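PDB 7BVW: AT5G66160 protein from Arabidopsis thaliana, which probably sorts proteins to the protein storage vacuole as a transmembrane receptor, and carries a RING-H2 zinc finger that acts as an E3 ligase. Local coordinates for residues Phe17-Asp21 with Ser22-Lys26; Ala52-Leu55 with Asn56-Asp59; Asp37-Phe40 with Gly41-Leu44. All blocks are in the same frame, centred on the assembly; numbering follows the deposited sequence.

The three contacts come along the chain in the order 1, 3, 2 and meet on one small antiparallel sheet, strand order 16-18, 43-46, 52-54. Interaction 1 leads from the first strand into helix 21-27, interaction 3 turns into the middle strand, and interaction 2 leads from the third strand into helix 55-65. The centres of interactions 1 and 3 are about 8 Å apart, those of 2 and 3 about 10 Å, and those of 1 and 2 about 14 Å. E42 of interaction 3 holds the zinc ligand H54 of interaction 2, while Y38 meets both F19 and H54, tying the RING sheet to the zinc site of C31, C34, H54 and C57.

Interaction 1 (Phe17-Asp21 with Ser22-Lys26); sequences FTFTD and SAHHK. With ZN (zinc ion), chain E.
The rings of F19 and H24 meet obliquely, their planes 57° apart and their centroids 5.3 Å from each other, in neither a stack nor a T-shape. The approach is made by one corner of the phenyl ring: F19 CZ lies 3.5 Å from H24 CD2. F19 reaches it with CG anti to its backbone N (chi1 -170°), and its ring also meets that of Y38. H24 has CG anti as well, which brings its imidazole to F19 CZ through CD2 and to a zinc ion through NE2, and H25 CE1 sits over the centre of one imidazole face. One residue earlier in the helix, A23 turns its methyl toward the strand: CB lies 3.6 Å from F17 CD2 and is also close to the T18 carbonyl. The F17 ring meets this methyl obliquely and continues onto L44 and L46 of strand 43-46, so the small helix is packed against the outermost strand, 16-18.

The backbone bonds across the turn are weak. H24 N gives one to T20 O, 2.8 Å long but bent to 116° at the hydrogen, and a longer one of 3.5 Å to D21 O. A water donates to D21 O and accepts from H25 N, bridging the first turn of the helix.

H24 NE2 is 2.1 Å from the zinc ion, which E29 also ligates, apart from the two four-ligand zinc sites of the RING. NE2 is thus taken up by the metal, while CD2 of the same ring packs against F19.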
# COMPACT_ATOMS: atom_id res chain seq x y z
N PHE A 17 -1.16 6.60 6.59
CA PHE A 17 -1.68 7.95 6.77
C PHE A 17 -3.16 7.96 6.42
O PHE A 17 -3.69 7.02 5.83
CB PHE A 17 -0.90 8.96 5.93
CG PHE A 17 -0.88 8.66 4.46
CD1 PHE A 17 0.01 7.74 3.93
CD2 PHE A 17 -1.75 9.31 3.60
CE1 PHE A 17 0.03 7.46 2.58
CE2 PHE A 17 -1.74 9.04 2.25
CZ PHE A 17 -0.85 8.11 1.73
N THR A 18 -3.83 9.04 6.81
CA THR A 18 -5.26 9.21 6.59
C THR A 18 -5.50 10.10 5.37
O THR A 18 -4.80 11.10 5.18
CB THR A 18 -5.93 9.82 7.83
OG1 THR A 18 -5.78 8.94 8.95
CG2 THR A 18 -7.41 10.06 7.58
N PHE A 19 -6.48 9.73 4.55
CA PHE A 19 -6.81 10.50 3.35
C PHE A 19 -7.54 11.77 3.76
O PHE A 19 -8.75 11.76 4.00
CB PHE A 19 -7.64 9.66 2.39
CG PHE A 19 -7.83 10.29 1.04
CD1 PHE A 19 -6.88 10.13 0.04
CD2 PHE A 19 -8.95 11.06 0.76
CE1 PHE A 19 -7.05 10.71 -1.20
CE2 PHE A 19 -9.13 11.64 -0.48
CZ PHE A 19 -8.17 11.47 -1.46
N THR A 20 -6.81 12.88 3.83
CA THR A 20 -7.37 14.19 4.15
C THR A 20 -7.00 15.17 3.04
O THR A 20 -6.45 14.80 2.00
CB THR A 20 -6.88 14.68 5.51
OG1 THR A 20 -5.45 14.63 5.55
CG2 THR A 20 -7.44 13.80 6.62
N ASP A 21 -7.30 16.46 3.28
CA ASP A 21 -6.97 17.49 2.31
C ASP A 21 -5.48 17.53 2.02
O ASP A 21 -5.06 17.78 0.88
CB ASP A 21 -7.45 18.85 2.81
CG ASP A 21 -8.96 18.97 2.83
OD1 ASP A 21 -9.62 18.29 2.02
OD2 ASP A 21 -9.48 19.75 3.66
N SER A 22 -4.65 17.29 3.04
CA SER A 22 -3.21 17.32 2.85
C SER A 22 -2.74 16.15 1.99
O SER A 22 -1.97 16.34 1.04
CB SER A 22 -2.51 17.31 4.22
OG SER A 22 -1.11 17.18 4.07
N ALA A 23 -3.18 14.94 2.31
CA ALA A 23 -2.76 13.77 1.55
C ALA A 23 -3.45 13.66 0.20
O ALA A 23 -2.99 12.89 -0.65
CB ALA A 23 -3.01 12.50 2.36
N HIS A 24 -4.52 14.44 -0.02
CA HIS A 24 -5.39 14.27 -1.18
C HIS A 24 -4.61 14.17 -2.48
O HIS A 24 -4.73 13.18 -3.22
CB HIS A 24 -6.38 15.44 -1.24
CG HIS A 24 -7.39 15.33 -2.34
ND1 HIS A 24 -8.41 16.24 -2.50
CD2 HIS A 24 -7.54 14.42 -3.33
CE1 HIS A 24 -9.15 15.90 -3.54
NE2 HIS A 24 -8.64 14.80 -4.07
N HIS A 25 -3.81 15.18 -2.79
CA HIS A 25 -3.15 15.28 -4.08
C HIS A 25 -1.72 14.75 -4.07
O HIS A 25 -1.00 14.92 -5.05
CB HIS A 25 -3.17 16.73 -4.56
CG HIS A 25 -4.56 17.28 -4.70
ND1 HIS A 25 -5.42 16.87 -5.69
CD2 HIS A 25 -5.24 18.20 -3.97
CE1 HIS A 25 -6.57 17.51 -5.57
NE2 HIS A 25 -6.48 18.32 -4.54
N LYS A 26 -1.30 14.10 -2.98
CA LYS A 26 -0.09 13.29 -2.98
C LYS A 26 -0.39 11.83 -3.25
O LYS A 26 0.32 11.17 -4.01
CB LYS A 26 0.65 13.43 -1.64
CG LYS A 26 0.84 14.85 -1.15
CD LYS A 26 1.36 14.87 0.28
CE LYS A 26 1.40 16.28 0.84
NZ LYS A 26 1.79 16.29 2.28
ZN ZN E . -9.48 14.44 -6.01
O HOH W 1 -3.26 17.42 -1.26

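Interaction 2 (Ala52-Leu55 with Asn56-Asp59); sequences AFHL and NCID. With ZN (zinc ion), chain C.
F53 and I58 bring strand 52-54 and the start of helix 55-65 together: F53 CB lies 3.8 Å from I58 CB, and I58 CD1 stands over one face of the phenyl ring, 4.2 Å from its centroid, in a CH-pi contact. I58 places CG1 anti to its backbone N (chi1 -171°), which lays the ethyl arm across the ring, while I33, L47 and V71 pack against F53 from the surrounding loops. With only an alanine here in place of I58, that face of F53 would probably lose its CH-pi partner and a gap would open between strand and helix.

H54, at the N-cap position, works through both backbone and side chain. Its carbonyl O accepts a nearly straight bond from I58 N, 3.0 Å at 171°. Its imidazole binds zinc through ND1 at 2.3 Å, and C57 SG, three residues on, binds the same ion at 2.4 Å; the sulfur lies at the edge of the imidazole, near its plane. C31 and C34 complete this site of three cysteines and one histidine, one of the two interleaved zinc sites of the RING-H2 cross-brace, so the strand-to-helix junction itself supplies half of the ligands. The other nitrogen, H54 NE2, is hydrogen-bonded to E42 OE1, a second-shell carboxylate that probably limits the ring's rotation and may strengthen its donation to zinc.

L55 O takes the next helical bond, from D59 N at 3.0 Å. The L55 side chain runs obliquely past that of D59, CD2 lying 3.4 Å from OD2, while D59 OD1 forms a salt bridge with R45 of strand 43-46.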
# COMPACT_ATOMS: atom_id res chain seq x y z
N ALA A 52 0.55 4.50 -3.34
CA ALA A 52 -0.25 4.37 -2.14
C ALA A 52 -1.52 3.59 -2.42
O ALA A 52 -2.03 3.55 -3.54
CB ALA A 52 -0.59 5.75 -1.56
N PHE A 53 -2.03 2.95 -1.37
CA PHE A 53 -3.23 2.13 -1.48
C PHE A 53 -4.03 2.24 -0.19
O PHE A 53 -3.55 2.76 0.82
CB PHE A 53 -2.89 0.65 -1.72
CG PHE A 53 -1.92 0.42 -2.85
CD1 PHE A 53 -0.56 0.47 -2.64
CD2 PHE A 53 -2.39 0.13 -4.12
CE1 PHE A 53 0.33 0.25 -3.68
CE2 PHE A 53 -1.51 -0.09 -5.16
CZ PHE A 53 -0.15 -0.03 -4.94
N HIS A 54 -5.27 1.76 -0.25
CA HIS A 54 -5.99 1.44 0.98
C HIS A 54 -5.13 0.53 1.85
O HIS A 54 -4.53 -0.43 1.35
CB HIS A 54 -7.33 0.75 0.65
CG HIS A 54 -8.42 1.69 0.23
ND1 HIS A 54 -9.29 1.41 -0.79
CD2 HIS A 54 -8.79 2.90 0.73
CE1 HIS A 54 -10.15 2.41 -0.93
NE2 HIS A 54 -9.86 3.32 -0.02
N LEU A 55 -5.05 0.86 3.14
CA LEU A 55 -4.23 0.07 4.05
C LEU A 55 -4.65 -1.40 4.04
O LEU A 55 -3.80 -2.29 3.94
CB LEU A 55 -4.31 0.65 5.46
CG LEU A 55 -3.50 -0.04 6.57
CD1 LEU A 55 -2.93 1.00 7.51
CD2 LEU A 55 -4.35 -1.05 7.35
N ASN A 56 -5.95 -1.66 4.14
CA ASN A 56 -6.43 -3.04 4.14
C ASN A 56 -6.17 -3.74 2.81
O ASN A 56 -5.92 -4.95 2.78
CB ASN A 56 -7.93 -3.08 4.47
CG ASN A 56 -8.20 -2.94 5.95
OD1 ASN A 56 -7.35 -3.25 6.78
ND2 ASN A 56 -9.40 -2.49 6.29
N CYS A 57 -6.21 -2.99 1.71
CA CYS A 57 -6.03 -3.60 0.40
C CYS A 57 -4.59 -4.06 0.19
O CYS A 57 -4.34 -5.20 -0.21
CB CYS A 57 -6.45 -2.63 -0.70
SG CYS A 57 -8.23 -2.37 -0.81
N ILE A 58 -3.62 -3.18 0.47
CA ILE A 58 -2.23 -3.53 0.23
C ILE A 58 -1.73 -4.54 1.26
O ILE A 58 -0.89 -5.39 0.95
CB ILE A 58 -1.35 -2.26 0.20
CG1 ILE A 58 0.07 -2.60 -0.27
CG2 ILE A 58 -1.33 -1.57 1.56
CD1 ILE A 58 0.12 -3.19 -1.67
N ASP A 59 -2.24 -4.47 2.50
CA ASP A 59 -1.89 -5.47 3.50
C ASP A 59 -2.29 -6.86 3.04
O ASP A 59 -1.53 -7.82 3.17
CB ASP A 59 -2.54 -5.13 4.84
CG ASP A 59 -1.85 -3.98 5.55
OD1 ASP A 59 -0.92 -3.38 4.97
OD2 ASP A 59 -2.24 -3.68 6.70
ZN ZN C . -8.52 -0.36 -2.00

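Interaction 3 (Asp37-Phe40 with Gly41-Leu44); sequences DYRF and GESL
R39 to E42 form a type II beta turn that reverses the chain before strand 43-46, closed by a hydrogen bond of 3.1 Å from E42 N to R39 O. This turn belongs to the RING finger and leads into the middle strand of its sheet. G41 holds the third position with a positive phi of 94°, where a CB would clash with F40 O. The E42 side chain, extended beyond CG, reaches back to the backbone of R39, and R39 N donates to OE1 at 2.9 Å and 168°, meeting it from above the carboxylate plane. This is the oxygen that also holds H54, so two donors grip it, which probably positions the carboxylate beside the metal site. The R39 guanidinium stands nearly perpendicular to the carboxylate, with NH2 4.4 Å from OE2, beyond a salt bridge.

Y38 presents its ring edge to OE1, the ring and carboxylate planes 86° apart. One face of the same ring takes L44 CD2, 3.7 Å from the centroid, in a CH-pi contact, and the ring meets that of H54 edge-to-face. A water donates both to D37 O and, at 2.5 Å, to E42 OE2.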
# COMPACT_ATOMS: atom_id res chain seq x y z
N ASP A 37 -12.61 4.94 -5.40
CA ASP A 37 -12.02 6.24 -5.11
C ASP A 37 -11.86 6.43 -3.61
O ASP A 37 -12.75 6.07 -2.83
CB ASP A 37 -12.88 7.37 -5.69
CG ASP A 37 -13.00 7.29 -7.20
OD1 ASP A 37 -12.09 6.73 -7.84
OD2 ASP A 37 -14.00 7.80 -7.75
N TYR A 38 -10.73 7.00 -3.21
CA TYR A 38 -10.50 7.26 -1.79
C TYR A 38 -11.56 8.20 -1.25
O TYR A 38 -11.99 9.14 -1.92
CB TYR A 38 -9.11 7.86 -1.57
CG TYR A 38 -7.94 6.98 -1.97
CD1 TYR A 38 -7.76 5.72 -1.40
CD2 TYR A 38 -7.01 7.42 -2.90
CE1 TYR A 38 -6.68 4.92 -1.77
CE2 TYR A 38 -5.93 6.63 -3.27
CZ TYR A 38 -5.77 5.38 -2.70
OH TYR A 38 -4.70 4.60 -3.06
N ARG A 39 -12.00 7.94 -0.02
CA ARG A 39 -12.94 8.79 0.68
C ARG A 39 -12.25 9.46 1.86
O ARG A 39 -11.28 8.93 2.42
CB ARG A 39 -14.16 7.99 1.17
CG ARG A 39 -15.04 7.44 0.06
CD ARG A 39 -16.34 6.87 0.62
NE ARG A 39 -17.26 6.44 -0.43
CZ ARG A 39 -17.46 5.18 -0.79
NH1 ARG A 39 -18.32 4.89 -1.76
NH2 ARG A 39 -16.80 4.20 -0.18
N PHE A 40 -12.74 10.64 2.23
CA PHE A 40 -12.15 11.40 3.32
C PHE A 40 -12.15 10.58 4.61
O PHE A 40 -13.17 10.02 5.01
CB PHE A 40 -12.93 12.70 3.53
CG PHE A 40 -12.55 13.43 4.80
CD1 PHE A 40 -11.47 14.29 4.82
CD2 PHE A 40 -13.29 13.26 5.96
CE1 PHE A 40 -11.13 14.96 5.98
CE2 PHE A 40 -12.95 13.92 7.12
CZ PHE A 40 -11.87 14.78 7.13
N GLY A 41 -10.98 10.51 5.25
CA GLY A 41 -10.84 9.80 6.50
C GLY A 41 -10.37 8.36 6.38
O GLY A 41 -10.10 7.73 7.41
N GLU A 42 -10.26 7.83 5.16
CA GLU A 42 -9.81 6.46 5.00
C GLU A 42 -8.33 6.33 5.35
O GLU A 42 -7.57 7.30 5.33
CB GLU A 42 -10.05 5.98 3.58
CG GLU A 42 -11.50 5.73 3.24
CD GLU A 42 -11.69 5.24 1.83
OE1 GLU A 42 -10.79 5.47 1.00
OE2 GLU A 42 -12.74 4.63 1.55
N SER A 43 -7.93 5.11 5.68
CA SER A 43 -6.55 4.79 6.04
C SER A 43 -5.82 4.25 4.82
O SER A 43 -6.30 3.32 4.16
CB SER A 43 -6.50 3.78 7.18
OG SER A 43 -6.96 4.35 8.39
N LEU A 44 -4.66 4.83 4.53
CA LEU A 44 -3.85 4.43 3.39
C LEU A 44 -2.46 4.01 3.85
O LEU A 44 -2.03 4.33 4.96
CB LEU A 44 -3.72 5.57 2.37
CG LEU A 44 -4.80 5.73 1.29
CD1 LEU A 44 -6.14 6.11 1.88
CD2 LEU A 44 -4.34 6.76 0.28
O HOH W 2 -13.12 4.11 -0.85